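Local coordinates for protein CurF (Lyngbya majuscula, PDB 2Q2X) that belongs to the crotonase (enoyl-CoA hydratase/isomerase) family and probably catalyses decarboxylation of an acyl-carrier-protein-bound intermediate in curacin biosynthesis, at residues A[11-16]-A[48-53]; A[37-42]-A[84-89]; A[124-129]-A[158-163]. All blocks are in the same frame, centred on the assembly; numbering follows the deposited sequence.

Contact 1 of 3, residues A[11-16]-A[48-53]; sequences NGVVQI and YKVVIL
Val-14 sits between Tyr-48, just before strand 50-54, and Val-51 on the same sheet face, and its two methyls serve different partners. CG1, anti to the carbonyl carbon at chi1 -63°, rests over the centre of the Tyr-48 ring, 3.4 Å from its centroid and 15° off the normal, a CH-pi contact. CG2 leans on CB of Val-51. The tyrosine suits this place because its flat face receives the methyl while its OH bonds Glu-8. Further along the same face Ile-16 divides its branches: CD1 meets Val-51 CG2 at 4.0 Å, and CG2 meets Leu-53 CD1 at 3.6 Å. Helix 29-44 covers this side through Cys-38 and Phe-39. On the other face, against helix 178-192, Ile-52 CD1 touches Val-13 CG1 at 3.7 Å.

Backbone bonds alternate between the strands: Val-14 N to Val-50 O (2.8 Å), Ile-52 N to Val-14 O (2.9 Å) and Ile-16 N to Ile-52 O (2.8 Å). Where the pair begins, Gly-12 O accepts from both Lys-49 N (2.7 Å) and the more distant Val-50 N, which approach from the same face of its carbonyl plane. Gly-12 has positive phi, a conformation glycine adopts readily. The chemistry implies a division of labour: main-chain amides fix the parallel register, while branched apolar side chains bind each sheet face to its covering helix.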
ATOM      1  N   ASN A  11     -28.893  10.882  15.199  1.00 48.90           N
ATOM      2  CA  ASN A  11     -28.134  11.610  14.177  1.00 48.71           C
ATOM      3  C   ASN A  11     -27.913  10.787  12.910  1.00 48.35           C
ATOM      4  O   ASN A  11     -26.918  10.967  12.206  1.00 48.45           O
ATOM      5  CB  ASN A  11     -26.800  12.139  14.734  1.00 49.45           C
ATOM      6  CG  ASN A  11     -26.990  13.247  15.760  1.00 51.41           C
ATOM      7  OD1 ASN A  11     -27.901  14.068  15.645  1.00 55.13           O
ATOM      8  ND2 ASN A  11     -26.129  13.271  16.771  1.00 50.64           N
ATOM      9  N   GLY A  12     -28.855   9.889  12.625  1.00 47.17           N
ATOM     10  CA  GLY A  12     -28.802   9.066  11.424  1.00 46.42           C
ATOM     11  C   GLY A  12     -27.846   7.887  11.506  1.00 45.39           C
ATOM     12  O   GLY A  12     -27.646   7.191  10.521  1.00 45.51           O
ATOM     13  N   VAL A  13     -27.245   7.678  12.675  1.00 44.73           N
ATOM     14  CA  VAL A  13     -26.399   6.523  12.920  1.00 43.06           C
ATOM     15  C   VAL A  13     -27.260   5.364  13.403  1.00 43.43           C
ATOM     16  O   VAL A  13     -27.967   5.479  14.402  1.00 43.25           O
ATOM     17  CB  VAL A  13     -25.282   6.817  13.940  1.00 43.16           C
ATOM     18  CG1 VAL A  13     -24.383   5.593  14.129  1.00 42.73           C
ATOM     19  CG2 VAL A  13     -24.438   8.014  13.499  1.00 40.18           C
ATOM     20  N   VAL A  14     -27.213   4.256  12.668  1.00 43.00           N
ATOM     21  CA  VAL A  14     -27.896   3.031  13.083  1.00 42.32           C
ATOM     22  C   VAL A  14     -26.926   1.881  13.354  1.00 41.51           C
ATOM     23  O   VAL A  14     -25.770   1.904  12.911  1.00 41.61           O
ATOM     24  CB  VAL A  14     -28.996   2.591  12.090  1.00 42.01           C
ATOM     25  CG1 VAL A  14     -30.073   3.619  12.024  1.00 44.14           C
ATOM     26  CG2 VAL A  14     -28.431   2.286  10.703  1.00 42.74           C
ATOM     27  N   GLN A  15     -27.411   0.889  14.101  1.00 40.13           N
ATOM     28  CA  GLN A  15     -26.633  -0.294  14.454  1.00 39.27           C
ATOM     29  C   GLN A  15     -27.364  -1.556  13.992  1.00 38.97           C
ATOM     30  O   GLN A  15     -28.572  -1.708  14.218  1.00 37.94           O
ATOM     31  CB  GLN A  15     -26.373  -0.336  15.965  1.00 39.23           C
ATOM     32  CG  GLN A  15     -25.435  -1.445  16.432  1.00 37.60           C
ATOM     33  CD  GLN A  15     -25.227  -1.439  17.945  1.00 40.38           C
ATOM     34  OE1 GLN A  15     -24.616  -0.522  18.497  1.00 42.44           O
ATOM     35  NE2 GLN A  15     -25.723  -2.477  18.617  1.00 41.33           N
ATOM     36  N   ILE A  16     -26.627  -2.437  13.314  1.00 39.10           N
ATOM     37  CA  ILE A  16     -27.124  -3.761  12.940  1.00 38.09           C
ATOM     38  C   ILE A  16     -26.378  -4.774  13.795  1.00 38.51           C
ATOM     39  O   ILE A  16     -25.158  -4.922  13.689  1.00 38.02           O
ATOM     40  CB  ILE A  16     -26.955  -4.057  11.430  1.00 38.64           C
ATOM     41  CG1 ILE A  16     -27.928  -3.198  10.617  1.00 36.56           C
ATOM     42  CG2 ILE A  16     -27.168  -5.562  11.131  1.00 37.73           C
ATOM     43  CD1 ILE A  16     -27.715  -3.240   9.108  1.00 37.22           C
ATOM     44  N   TYR A  48     -30.960   7.731   7.152  1.00 49.08           N
ATOM     45  CA  TYR A  48     -29.775   7.127   7.763  1.00 46.21           C
ATOM     46  C   TYR A  48     -28.475   7.557   7.081  1.00 44.09           C
ATOM     47  O   TYR A  48     -28.429   7.714   5.858  1.00 43.61           O
ATOM     48  CB  TYR A  48     -29.878   5.604   7.754  1.00 46.83           C
ATOM     49  CG  TYR A  48     -31.008   5.037   8.574  1.00 48.22           C
ATOM     50  CD1 TYR A  48     -31.540   5.736   9.663  1.00 51.25           C
ATOM     51  CD2 TYR A  48     -31.525   3.779   8.286  1.00 51.51           C
ATOM     52  CE1 TYR A  48     -32.584   5.206  10.418  1.00 50.38           C
ATOM     53  CE2 TYR A  48     -32.560   3.238   9.039  1.00 52.51           C
ATOM     54  CZ  TYR A  48     -33.081   3.953  10.102  1.00 50.22           C
ATOM     55  OH  TYR A  48     -34.101   3.402  10.842  1.00 51.64           O
ATOM     56  N   LYS A  49     -27.429   7.720   7.889  1.00 41.83           N
ATOM     57  CA  LYS A  49     -26.128   8.214   7.436  1.00 40.24           C
ATOM     58  C   LYS A  49     -24.970   7.229   7.632  1.00 38.49           C
ATOM     59  O   LYS A  49     -24.039   7.202   6.831  1.00 37.76           O
ATOM     60  CB  LYS A  49     -25.777   9.510   8.164  1.00 40.05           C
ATOM     61  CG  LYS A  49     -26.533  10.733   7.698  1.00 41.80           C
ATOM     62  CD  LYS A  49     -25.921  11.932   8.356  1.00 39.07           C
ATOM     63  CE  LYS A  49     -26.509  13.225   7.852  1.00 41.06           C
ATOM     64  NZ  LYS A  49     -25.976  14.306   8.704  1.00 37.46           N
ATOM     65  N   VAL A  50     -25.010   6.458   8.716  1.00 37.16           N
ATOM     66  CA  VAL A  50     -23.942   5.509   9.043  1.00 35.66           C
ATOM     67  C   VAL A  50     -24.547   4.238   9.640  1.00 35.66           C
ATOM     68  O   VAL A  50     -25.480   4.313  10.453  1.00 35.39           O
ATOM     69  CB  VAL A  50     -22.892   6.132  10.045  1.00 35.11           C
ATOM     70  CG1 VAL A  50     -21.826   5.115  10.472  1.00 34.44           C
ATOM     71  CG2 VAL A  50     -22.230   7.357   9.461  1.00 36.21           C
ATOM     72  N   VAL A  51     -24.034   3.074   9.218  1.00 34.97           N
ATOM     73  CA  VAL A  51     -24.344   1.808   9.895  1.00 33.63           C
ATOM     74  C   VAL A  51     -23.129   1.210  10.597  1.00 32.81           C
ATOM     75  O   VAL A  51     -22.021   1.204  10.075  1.00 32.65           O
ATOM     76  CB  VAL A  51     -25.152   0.768   9.014  1.00 34.39           C
ATOM     77  CG1 VAL A  51     -25.162   1.133   7.557  1.00 35.05           C
ATOM     78  CG2 VAL A  51     -24.703  -0.678   9.240  1.00 34.58           C
ATOM     79  N   ILE A  52     -23.353   0.778  11.830  1.00 32.65           N
ATOM     80  CA  ILE A  52     -22.376   0.032  12.591  1.00 31.74           C
ATOM     81  C   ILE A  52     -22.859  -1.401  12.620  1.00 32.00           C
ATOM     82  O   ILE A  52     -23.945  -1.689  13.130  1.00 32.25           O
ATOM     83  CB  ILE A  52     -22.244   0.575  14.029  1.00 32.52           C
ATOM     84  CG1 ILE A  52     -21.839   2.061  13.974  1.00 34.52           C
ATOM     85  CG2 ILE A  52     -21.193  -0.217  14.814  1.00 30.60           C
ATOM     86  CD1 ILE A  52     -22.232   2.846  15.211  1.00 38.20           C
ATOM     87  N   LEU A  53     -22.060  -2.285  12.036  1.00 31.98           N
ATOM     88  CA  LEU A  53     -22.358  -3.708  11.998  1.00 30.80           C
ATOM     89  C   LEU A  53     -21.536  -4.379  13.095  1.00 30.87           C
ATOM     90  O   LEU A  53     -20.328  -4.179  13.178  1.00 30.18           O
ATOM     91  CB  LEU A  53     -22.012  -4.288  10.621  1.00 31.29           C
ATOM     92  CG  LEU A  53     -22.201  -5.801  10.384  1.00 29.36           C
ATOM     93  CD1 LEU A  53     -23.671  -6.222  10.585  1.00 25.68           C
ATOM     94  CD2 LEU A  53     -21.712  -6.223   9.014  1.00 29.92           C
TER
HETATM   95  O   HOH W   1     -27.158  13.980  11.181  1.00 45.11           O

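Contact 2 of 3, residues A[37-42]-A[84-89]; sequences HCFSVV and GLILDC
A sulfur-aromatic contact between Cys-89 and Phe-39 belongs to the small interface where helix 29-44 meets helix 83-87 and the loop after it, beside strand 93-97 in the crotonase fold. The cysteine sulfur lies at the edge of the phenyl ring, near its plane: SG is 5.4 Å from the centroid of Phe-39, 82° off the normal, and 4.2 Å from CD1. A chi1 of -174° turns SG of Cys-89 away from the backbone N, and SG also lies 4.2 Å from Val-42 CG1, one helical turn after Phe-39.

The ring itself carries most of the interface. Over one face, displaced toward the rim, sits the carbonyl oxygen of Leu-85, 3.6 Å from Phe-39 CD1, while CB of Leu-85 stands 4.3 Å from CD2. Ile-86 starts out pointing away from helix 29-44, but its chain folds back (chi2 -56°) and brings CD1 to 3.8 Å from Phe-39 CZ. Ile-93 of strand 93-97 touches both Phe-39 and Ile-86, so the sheet forms the floor beneath the two helices.

No hydrogen bond joins the segments. Phenylalanine suits the place because a broad, flat side chain can offer edge and face to different neighbours at once. The chemistry implies mainly apolar packing, in which the carbonyl over the ring face is probably not a source of attraction, whereas the polarisable sulfur may weakly attract the hydrogen-bearing ring edge.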
ATOM      1  N   HIS A  37     -32.572  -8.548   5.461  1.00 40.51           N
ATOM      2  CA  HIS A  37     -33.707  -7.745   5.912  1.00 41.16           C
ATOM      3  C   HIS A  37     -33.247  -6.391   6.448  1.00 41.35           C
ATOM      4  O   HIS A  37     -33.719  -5.349   5.997  1.00 42.03           O
ATOM      5  CB  HIS A  37     -34.538  -8.488   6.967  1.00 41.11           C
ATOM      6  CG  HIS A  37     -35.532  -7.615   7.677  1.00 42.12           C
ATOM      7  ND1 HIS A  37     -36.629  -7.066   7.045  1.00 42.57           N
ATOM      8  CD2 HIS A  37     -35.582  -7.180   8.961  1.00 44.40           C
ATOM      9  CE1 HIS A  37     -37.309  -6.332   7.908  1.00 42.17           C
ATOM     10  NE2 HIS A  37     -36.695  -6.385   9.078  1.00 45.15           N
ATOM     11  N   CYS A  38     -32.326  -6.419   7.406  1.00 41.08           N
ATOM     12  CA  CYS A  38     -31.819  -5.196   8.008  1.00 41.73           C
ATOM     13  C   CYS A  38     -31.163  -4.248   7.010  1.00 41.33           C
ATOM     14  O   CYS A  38     -31.324  -3.042   7.117  1.00 41.78           O
ATOM     15  CB  CYS A  38     -30.884  -5.519   9.162  1.00 41.15           C
ATOM     16  SG  CYS A  38     -31.785  -6.161  10.582  1.00 44.89           S
ATOM     17  N   PHE A  39     -30.452  -4.788   6.026  1.00 41.49           N
ATOM     18  CA  PHE A  39     -29.814  -3.940   5.026  1.00 40.93           C
ATOM     19  C   PHE A  39     -30.805  -3.381   3.997  1.00 42.44           C
ATOM     20  O   PHE A  39     -30.625  -2.260   3.511  1.00 40.93           O
ATOM     21  CB  PHE A  39     -28.590  -4.621   4.385  1.00 40.71           C
ATOM     22  CG  PHE A  39     -27.321  -4.481   5.203  1.00 36.84           C
ATOM     23  CD1 PHE A  39     -26.608  -3.278   5.207  1.00 35.45           C
ATOM     24  CD2 PHE A  39     -26.850  -5.538   5.975  1.00 35.72           C
ATOM     25  CE1 PHE A  39     -25.448  -3.127   5.957  1.00 34.27           C
ATOM     26  CE2 PHE A  39     -25.676  -5.408   6.737  1.00 37.83           C
ATOM     27  CZ  PHE A  39     -24.970  -4.198   6.729  1.00 38.08           C
ATOM     28  N   SER A  40     -31.864  -4.137   3.693  1.00 43.02           N
ATOM     29  CA  SER A  40     -32.926  -3.620   2.824  1.00 44.57           C
ATOM     30  C   SER A  40     -33.735  -2.523   3.522  1.00 44.59           C
ATOM     31  O   SER A  40     -34.192  -1.586   2.867  1.00 44.80           O
ATOM     32  CB  SER A  40     -33.848  -4.728   2.305  1.00 45.29           C
ATOM     33  OG  SER A  40     -34.871  -5.013   3.240  1.00 47.09           O
ATOM     34  N   VAL A  41     -33.903  -2.639   4.840  1.00 44.58           N
ATOM     35  CA  VAL A  41     -34.513  -1.561   5.642  1.00 44.75           C
ATOM     36  C   VAL A  41     -33.706  -0.259   5.521  1.00 45.15           C
ATOM     37  O   VAL A  41     -34.267   0.826   5.279  1.00 44.22           O
ATOM     38  CB  VAL A  41     -34.688  -1.965   7.125  1.00 44.50           C
ATOM     39  CG1 VAL A  41     -35.159  -0.781   7.972  1.00 44.20           C
ATOM     40  CG2 VAL A  41     -35.686  -3.116   7.237  1.00 44.03           C
ATOM     41  N   VAL A  42     -32.389  -0.388   5.666  1.00 44.97           N
ATOM     42  CA  VAL A  42     -31.464   0.728   5.454  1.00 45.41           C
ATOM     43  C   VAL A  42     -31.652   1.329   4.054  1.00 46.22           C
ATOM     44  O   VAL A  42     -31.762   2.545   3.916  1.00 46.21           O
ATOM     45  CB  VAL A  42     -29.992   0.306   5.745  1.00 44.89           C
ATOM     46  CG1 VAL A  42     -29.005   1.403   5.374  1.00 42.96           C
ATOM     47  CG2 VAL A  42     -29.842  -0.064   7.216  1.00 43.36           C
ATOM     48  N   GLY A  84     -22.566  -8.370  -1.614  1.00 43.00           N
ATOM     49  CA  GLY A  84     -23.555  -7.392  -2.079  1.00 44.41           C
ATOM     50  C   GLY A  84     -24.173  -6.548  -0.976  1.00 44.95           C
ATOM     51  O   GLY A  84     -24.300  -5.330  -1.120  1.00 46.63           O
ATOM     52  N   LEU A  85     -24.536  -7.191   0.133  1.00 44.35           N
ATOM     53  CA  LEU A  85     -25.168  -6.517   1.270  1.00 43.60           C
ATOM     54  C   LEU A  85     -24.357  -5.373   1.826  1.00 43.13           C
ATOM     55  O   LEU A  85     -24.914  -4.344   2.225  1.00 43.67           O
ATOM     56  CB  LEU A  85     -25.434  -7.508   2.399  1.00 43.81           C
ATOM     57  CG  LEU A  85     -26.476  -8.568   2.085  1.00 43.91           C
ATOM     58  CD1 LEU A  85     -26.697  -9.414   3.328  1.00 43.23           C
ATOM     59  CD2 LEU A  85     -27.771  -7.890   1.605  1.00 44.00           C
ATOM     60  N   ILE A  86     -23.045  -5.570   1.886  1.00 41.60           N
ATOM     61  CA  ILE A  86     -22.151  -4.544   2.384  1.00 40.49           C
ATOM     62  C   ILE A  86     -21.820  -3.604   1.239  1.00 40.26           C
ATOM     63  O   ILE A  86     -21.956  -2.394   1.369  1.00 39.62           O
ATOM     64  CB  ILE A  86     -20.831  -5.135   2.957  1.00 39.61           C
ATOM     65  CG1 ILE A  86     -21.093  -6.299   3.935  1.00 40.04           C
ATOM     66  CG2 ILE A  86     -19.955  -4.021   3.547  1.00 39.64           C
ATOM     67  CD1 ILE A  86     -22.018  -6.001   5.135  1.00 37.04           C
ATOM     68  N   LEU A  87     -21.420  -4.180   0.109  1.00 39.76           N
ATOM     69  CA  LEU A  87     -20.942  -3.399  -1.027  1.00 39.72           C
ATOM     70  C   LEU A  87     -21.985  -2.515  -1.705  1.00 39.63           C
ATOM     71  O   LEU A  87     -21.650  -1.450  -2.204  1.00 40.35           O
ATOM     72  CB  LEU A  87     -20.214  -4.289  -2.044  1.00 38.74           C
ATOM     73  CG  LEU A  87     -18.879  -4.835  -1.528  1.00 37.37           C
ATOM     74  CD1 LEU A  87     -18.215  -5.601  -2.630  1.00 38.59           C
ATOM     75  CD2 LEU A  87     -17.930  -3.732  -1.015  1.00 38.57           C
ATOM     76  N   ASP A  88     -23.241  -2.945  -1.700  1.00 39.84           N
ATOM     77  CA  ASP A  88     -24.311  -2.166  -2.325  1.00 39.35           C
ATOM     78  C   ASP A  88     -25.042  -1.187  -1.388  1.00 38.14           C
ATOM     79  O   ASP A  88     -25.902  -0.412  -1.830  1.00 37.68           O
ATOM     80  CB  ASP A  88     -25.272  -3.097  -3.057  1.00 40.55           C
ATOM     81  CG  ASP A  88     -24.576  -3.867  -4.180  1.00 43.37           C
ATOM     82  OD1 ASP A  88     -23.538  -3.379  -4.696  1.00 47.76           O
ATOM     83  OD2 ASP A  88     -25.057  -4.962  -4.531  1.00 47.54           O
ATOM     84  N   CYS A  89     -24.679  -1.215  -0.108  1.00 35.83           N
ATOM     85  CA  CYS A  89     -25.160  -0.230   0.869  1.00 34.96           C
ATOM     86  C   CYS A  89     -24.640   1.162   0.516  1.00 34.77           C
ATOM     87  O   CYS A  89     -23.424   1.352   0.366  1.00 33.85           O
ATOM     88  CB  CYS A  89     -24.688  -0.616   2.267  1.00 34.60           C
ATOM     89  SG  CYS A  89     -25.346   0.430   3.575  1.00 34.09           S
TER

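Contact 3 of 3, residues A[124-129]-A[158-163]; sequences ATNFMK and GENYRG
The small three-stranded sheet of the crotonase fold brings together strands 122-124 and 161-162, antiparallel neighbours, and the contact of Ala-124 with Asn-160 lies at its border. Here CB of Ala-124 sits close to the Asn-160 amide, 3.1 Å from OD1, and 3.5 Å from the backbone O of Glu-159. Alanine suits so close an approach because it ends at one methyl. Asn-160 has CG anti to its carbonyl carbon (chi1 -62°), which turns the amide to the Ala-124 side, and Phe-102 of strand 100-102 packs on both residues.

Past the strand ends a water takes over the pairing: it accepts from Thr-125 N at 2.9 Å and lies 2.7 Å from Glu-159 O, to which it can donate. The extended Lys-129 side chain crosses that of Asn-160 at about a right angle, bringing NZ to 3.7 Å from ND2; both are donors, and the ammonium has a long, weak ion pair with Glu-242. Glu-159 and selenomethionine Met-128 also pack on Lys-194 and Ser-195 of a second subunit, so this edge takes part in the assembly.

Gly-158, just after helix 148-157, has positive phi, and lacking a side chain it packs against the 3-10 segment containing Lys-129, whose N bonds Asn-126 O at 2.7 Å. On Gly-158, the CA-H points at Thr-125 O, with CA to O of 3.1 Å and 161° at the hydrogen.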
ATOM      1  N   ALA A 124      -9.246 -14.736  11.128  1.00 28.32           N
ATOM      2  CA  ALA A 124      -8.648 -15.677  10.172  1.00 27.03           C
ATOM      3  C   ALA A 124      -9.335 -15.689   8.794  1.00 27.36           C
ATOM      4  O   ALA A 124     -10.538 -15.602   8.723  1.00 24.83           O
ATOM      5  CB  ALA A 124      -8.673 -17.101  10.761  1.00 26.15           C
ATOM      6  N   THR A 125      -8.552 -15.777   7.719  1.00 28.70           N
ATOM      7  CA  THR A 125      -9.098 -16.215   6.433  1.00 31.66           C
ATOM      8  C   THR A 125      -8.799 -17.699   6.380  1.00 32.64           C
ATOM      9  O   THR A 125      -7.707 -18.096   5.960  1.00 34.97           O
ATOM     10  CB  THR A 125      -8.496 -15.481   5.185  1.00 31.84           C
ATOM     11  OG1 THR A 125      -7.071 -15.440   5.267  1.00 31.64           O
ATOM     12  CG2 THR A 125      -9.021 -14.077   5.111  1.00 33.73           C
ATOM     13  N   ASN A 126      -9.800 -18.462   6.834  1.00 31.95           N
ATOM     14  CA  ASN A 126      -9.837 -19.902   7.131  1.00 32.62           C
ATOM     15  C   ASN A 126      -9.558 -20.892   5.989  1.00 31.12           C
ATOM     16  O   ASN A 126      -9.048 -21.999   6.202  1.00 29.82           O
ATOM     17  CB  ASN A 126     -11.273 -20.216   7.572  1.00 32.58           C
ATOM     18  CG  ASN A 126     -11.417 -20.340   9.054  1.00 37.79           C
ATOM     19  OD1 ASN A 126     -10.458 -20.157   9.801  1.00 48.37           O
ATOM     20  ND2 ASN A 126     -12.629 -20.655   9.501  1.00 42.47           N
ATOM     21  N   PHE A 127      -9.942 -20.497   4.787  1.00 29.03           N
ATOM     22  CA  PHE A 127      -9.952 -21.382   3.629  1.00 29.22           C
ATOM     23  C   PHE A 127      -8.802 -22.374   3.542  1.00 28.68           C
ATOM     24  O   PHE A 127      -9.021 -23.582   3.473  1.00 29.12           O
ATOM     25  CB  PHE A 127     -10.055 -20.533   2.363  1.00 28.21           C
ATOM     26  CG  PHE A 127     -11.069 -19.443   2.475  1.00 29.21           C
ATOM     27  CD1 PHE A 127     -12.419 -19.738   2.545  1.00 35.52           C
ATOM     28  CD2 PHE A 127     -10.674 -18.112   2.529  1.00 33.04           C
ATOM     29  CE1 PHE A 127     -13.367 -18.716   2.653  1.00 35.79           C
ATOM     30  CE2 PHE A 127     -11.615 -17.090   2.626  1.00 33.89           C
ATOM     31  CZ  PHE A 127     -12.954 -17.391   2.688  1.00 33.82           C
HETATM   32  N   MSE A 128      -7.575 -21.872   3.529  1.00 29.07           N
HETATM   33  CA  MSE A 128      -6.415 -22.735   3.398  1.00 29.08           C
HETATM   34  C   MSE A 128      -6.120 -23.580   4.639  1.00 29.35           C
HETATM   35  O   MSE A 128      -5.339 -24.504   4.570  1.00 29.68           O
HETATM   36  CB  MSE A 128      -5.180 -21.956   2.947  1.00 28.59           C
HETATM   37  CG  MSE A 128      -5.248 -21.495   1.490  1.00 32.97           C
HETATM   38 SE   MSE A 128      -5.036 -22.964   0.196  1.00 32.61          SE
HETATM   39  CE  MSE A 128      -3.116 -23.047   0.150  1.00 28.70           C
ATOM     40  N   LYS A 129      -6.751 -23.279   5.766  1.00 30.87           N
ATOM     41  CA  LYS A 129      -6.657 -24.191   6.912  1.00 33.72           C
ATOM     42  C   LYS A 129      -7.216 -25.566   6.487  1.00 33.30           C
ATOM     43  O   LYS A 129      -6.660 -26.605   6.845  1.00 34.55           O
ATOM     44  CB  LYS A 129      -7.432 -23.652   8.113  1.00 34.09           C
ATOM     45  CG  LYS A 129      -7.108 -24.349   9.425  1.00 39.44           C
ATOM     46  CD  LYS A 129      -8.056 -23.899  10.532  1.00 49.21           C
ATOM     47  CE  LYS A 129      -7.536 -24.328  11.909  1.00 57.53           C
ATOM     48  NZ  LYS A 129      -8.197 -23.617  13.050  1.00 56.48           N
ATOM     49  N   GLY A 158      -4.075 -19.712   6.408  1.00 32.93           N
ATOM     50  CA  GLY A 158      -5.418 -19.905   6.941  1.00 31.12           C
ATOM     51  C   GLY A 158      -5.450 -19.777   8.456  1.00 31.63           C
ATOM     52  O   GLY A 158      -6.501 -19.946   9.099  1.00 30.54           O
ATOM     53  N   GLU A 159      -4.298 -19.458   9.032  1.00 31.99           N
ATOM     54  CA  GLU A 159      -4.140 -19.477  10.487  1.00 33.08           C
ATOM     55  C   GLU A 159      -4.829 -18.341  11.228  1.00 32.51           C
ATOM     56  O   GLU A 159      -5.228 -17.330  10.622  1.00 31.58           O
ATOM     57  CB  GLU A 159      -2.664 -19.542  10.846  1.00 32.84           C
ATOM     58  CG  GLU A 159      -2.052 -20.894  10.575  1.00 40.25           C
ATOM     59  CD  GLU A 159      -0.640 -21.016  11.121  1.00 48.49           C
ATOM     60  OE1 GLU A 159      -0.155 -22.163  11.249  1.00 55.26           O
ATOM     61  OE2 GLU A 159      -0.019 -19.974  11.428  1.00 53.65           O
ATOM     62  N   ASN A 160      -4.952 -18.522  12.548  1.00 32.03           N
ATOM     63  CA  ASN A 160      -5.647 -17.605  13.440  1.00 32.49           C
ATOM     64  C   ASN A 160      -4.717 -16.543  14.031  1.00 33.19           C
ATOM     65  O   ASN A 160      -3.630 -16.877  14.499  1.00 32.59           O
ATOM     66  CB  ASN A 160      -6.326 -18.384  14.577  1.00 33.13           C
ATOM     67  CG  ASN A 160      -7.398 -19.356  14.077  1.00 36.54           C
ATOM     68  OD1 ASN A 160      -8.028 -19.137  13.041  1.00 36.56           O
ATOM     69  ND2 ASN A 160      -7.611 -20.424  14.824  1.00 33.03           N
ATOM     70  N   TYR A 161      -5.171 -15.284  14.017  1.00 32.40           N
ATOM     71  CA  TYR A 161      -4.411 -14.115  14.520  1.00 33.12           C
ATOM     72  C   TYR A 161      -5.234 -13.338  15.526  1.00 33.68           C
ATOM     73  O   TYR A 161      -6.354 -12.922  15.231  1.00 34.37           O
ATOM     74  CB  TYR A 161      -4.049 -13.157  13.384  1.00 32.57           C
ATOM     75  CG  TYR A 161      -3.156 -13.746  12.340  1.00 31.88           C
ATOM     76  CD1 TYR A 161      -1.797 -13.491  12.341  1.00 31.94           C
ATOM     77  CD2 TYR A 161      -3.670 -14.572  11.346  1.00 33.61           C
ATOM     78  CE1 TYR A 161      -0.979 -14.043  11.388  1.00 35.02           C
ATOM     79  CE2 TYR A 161      -2.861 -15.123  10.393  1.00 27.28           C
ATOM     80  CZ  TYR A 161      -1.521 -14.857  10.419  1.00 32.81           C
ATOM     81  OH  TYR A 161      -0.725 -15.405   9.464  1.00 31.05           O
ATOM     82  N   ARG A 162      -4.679 -13.120  16.715  1.00 34.89           N
ATOM     83  CA  ARG A 162      -5.340 -12.293  17.712  1.00 35.56           C
ATOM     84  C   ARG A 162      -5.271 -10.861  17.212  1.00 34.41           C
ATOM     85  O   ARG A 162      -4.316 -10.497  16.551  1.00 33.55           O
ATOM     86  CB  ARG A 162      -4.647 -12.403  19.083  1.00 35.27           C
ATOM     87  CG  ARG A 162      -4.985 -13.660  19.864  1.00 38.55           C
ATOM     88  CD  ARG A 162      -4.433 -13.640  21.294  1.00 39.25           C
ATOM     89  NE  ARG A 162      -3.159 -12.928  21.402  1.00 55.42           N
ATOM     90  CZ  ARG A 162      -1.960 -13.484  21.248  1.00 60.21           C
ATOM     91  NH1 ARG A 162      -1.846 -14.782  20.985  1.00 62.65           N
ATOM     92  NH2 ARG A 162      -0.868 -12.736  21.361  1.00 63.81           N
ATOM     93  N   GLY A 163      -6.297 -10.070  17.509  1.00 35.83           N
ATOM     94  CA  GLY A 163      -6.269  -8.624  17.241  1.00 37.51           C
ATOM     95  C   GLY A 163      -4.924  -7.981  17.550  1.00 38.62           C
ATOM     96  O   GLY A 163      -4.338  -7.306  16.685  1.00 37.69           O
TER
HETATM   97  O   HOH W   2      -5.736 -16.332   8.152  1.00 23.54           O

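Contacts 1 and 2 adjoin, their centres about 12 Å apart, and they interleave along the chain: 11-16, 37-42, 48-53, then 84-89. Helix 29-44, which contact 2 packs against helix 83-87, is the connection between the strands paired in contact 1, making a beta-alpha-beta crossover. Ile-16 CD1 touches Phe-39 CZ at 3.8 Å and Leu-53 CD2 touches Ile-86 CD1 at 3.9 Å, so sheet and helices share one apolar core. Contact 3 comes later in the chain and on the opposite side of its centre, about 29 Å from contact 1 and 26 Å from contact 2, centre to centre, in the smaller sheet. Of the three, it alone meets a neighbouring subunit.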